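Side-chain contact in mucin-like protocadherin (Homo sapiens, PDB 6OAE), which probably acts as a calcium-dependent adhesion molecule that joins neighbouring microvilli of epithelial cells through heterophilic complexes of its extracellular cadherin repeats: residues Glu111-Lys114 with Val115-Val119. Residues are numbered along the deposited sequence; the frame is centred on the assembly and turned at random.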
loop_
_atom_site.group_PDB
_atom_site.type_symbol
_atom_site.label_atom_id
_atom_site.label_comp_id
_atom_site.label_asym_id
_atom_site.label_seq_id
_atom_site.Cartn_x
_atom_site.Cartn_y
_atom_site.Cartn_z
ATOM N N GLU A 111 -31.351 -23.261 -1.139
ATOM C CA GLU A 111 -32.349 -22.820 -0.136
ATOM C C GLU A 111 -32.101 -23.498 1.225
ATOM O O GLU A 111 -32.379 -22.860 2.249
ATOM C CB GLU A 111 -33.750 -23.137 -0.647
ATOM C CG GLU A 111 -34.845 -22.647 0.259
ATOM C CD GLU A 111 -36.204 -23.114 -0.209
ATOM O OE1 GLU A 111 -37.012 -22.277 -0.542
ATOM O OE2 GLU A 111 -36.415 -24.343 -0.242
ATOM N N ASP A 112 -31.602 -24.735 1.259
ATOM C CA ASP A 112 -31.478 -25.517 2.525
ATOM C C ASP A 112 -30.065 -25.393 3.133
ATOM O O ASP A 112 -29.732 -26.211 4.026
ATOM C CB ASP A 112 -31.893 -26.980 2.293
ATOM C CG ASP A 112 -31.010 -27.730 1.313
ATOM O OD1 ASP A 112 -30.267 -27.076 0.571
ATOM O OD2 ASP A 112 -31.078 -28.963 1.303
ATOM N N THR A 113 -29.253 -24.429 2.688
ATOM C CA THR A 113 -27.930 -24.125 3.289
ATOM C C THR A 113 -28.131 -23.922 4.797
ATOM O O THR A 113 -29.082 -23.220 5.161
ATOM C CB THR A 113 -27.295 -22.901 2.621
ATOM O OG1 THR A 113 -27.117 -23.211 1.240
ATOM C CG2 THR A 113 -25.983 -22.503 3.261
ATOM N N LYS A 114 -27.281 -24.527 5.634
ATOM C CA LYS A 114 -27.409 -24.459 7.113
ATOM C C LYS A 114 -27.128 -23.026 7.571
ATOM O O LYS A 114 -26.158 -22.421 7.073
ATOM C CB LYS A 114 -26.473 -25.462 7.800
ATOM C CG LYS A 114 -26.586 -26.909 7.306
ATOM C CD LYS A 114 -28.013 -27.404 7.013
ATOM C CE LYS A 114 -28.930 -27.409 8.224
ATOM N NZ LYS A 114 -28.480 -28.390 9.242
ATOM N N VAL A 115 -27.949 -22.501 8.482
ATOM C CA VAL A 115 -27.748 -21.156 9.093
ATOM C C VAL A 115 -26.363 -21.144 9.769
ATOM O O VAL A 115 -25.960 -22.199 10.308
ATOM C CB VAL A 115 -28.888 -20.790 10.065
ATOM C CG1 VAL A 115 -28.589 -19.522 10.853
ATOM C CG2 VAL A 115 -30.212 -20.656 9.331
ATOM N N ASN A 116 -25.659 -20.006 9.704
ATOM C CA ASN A 116 -24.275 -19.775 10.214
ATOM C C ASN A 116 -23.199 -20.324 9.277
ATOM O O ASN A 116 -22.021 -20.187 9.634
ATOM C CB ASN A 116 -24.043 -20.326 11.622
ATOM C CG ASN A 116 -24.378 -19.300 12.658
ATOM O OD1 ASN A 116 -23.847 -18.191 12.615
ATOM N ND2 ASN A 116 -25.262 -19.659 13.570
ATOM N N SER A 117 -23.565 -20.882 8.127
ATOM C CA SER A 117 -22.614 -21.388 7.114
ATOM C C SER A 117 -21.902 -20.190 6.490
ATOM O O SER A 117 -22.587 -19.171 6.230
ATOM C CB SER A 117 -23.301 -22.174 6.012
ATOM O OG SER A 117 -23.892 -23.370 6.499
ATOM N N THR A 118 -20.611 -20.325 6.208
ATOM C CA THR A 118 -19.916 -19.407 5.276
ATOM C C THR A 118 -20.427 -19.749 3.881
ATOM O O THR A 118 -20.356 -20.938 3.520
ATOM C CB THR A 118 -18.386 -19.518 5.370
ATOM O OG1 THR A 118 -18.010 -19.052 6.655
ATOM C CG2 THR A 118 -17.686 -18.694 4.319
ATOM N N VAL A 119 -20.934 -18.773 3.124
ATOM C CA VAL A 119 -21.447 -18.995 1.740
ATOM C C VAL A 119 -20.457 -18.420 0.719
ATOM O O VAL A 119 -20.414 -18.933 -0.419
ATOM C CB VAL A 119 -22.870 -18.412 1.606
ATOM C CG1 VAL A 119 -23.340 -18.308 0.174
ATOM C CG2 VAL A 119 -23.865 -19.234 2.426
#
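Ser-117 closes the turn on Lys-114, three residues earlier in the chain, with both its hydroxyl and its backbone N. Followed outward, its CB lies against two partners: the carbonyl oxygen O of Lys-114, 3.1 Å away, and the methyl CG2 of Thr-113 at 3.9 Å. With OG set beside its own backbone N (chi1 -65°), the hydroxyl at the tip faces the same carbonyl and donates a short hydrogen bond, Ser-117 OG to Lys-114 O, of 2.5 Å. The backbone N of Ser-117 adds a longer bond to Lys-114 O at 3.2 Å. Both donors approach from one face of the carbonyl, the hydroxyl tilted 30° from its plane, and the oxygen thus accepts two bonds from the same residue. The N-H bond closes a type II beta turn, Lys-114 to Ser-117, in which Asn-116 adopts the positive phi (79°) usual for its third position. The turn lies in the second cadherin repeat of this two-repeat fragment, a beta-sandwich, on the link from strand 104-110 of one sheet to strand 118-120 of the other; Asn-116 and Ser-117 are already backbone-bonded to Leu-163 of the adjoining strand 158-163. Without the hydroxyl, as with an alanine here, Lys-114 O would probably keep just the longer backbone bond to Ser-117 N across the turn, and the bend is likely to be less firmly held. Lys-114 places its CB 3.6 Å from Ser-117 OG, then its bent chain leads the ammonium end away. Thr-113 sends its two branches to different tasks: OG1 is hydrogen-bonded to the backbone O of Glu-110, while CG2, besides meeting Ser-117, touches CG2 of Val-119 at 4.0 Å. Thr-113 and Val-119 both also rest against Leu-163.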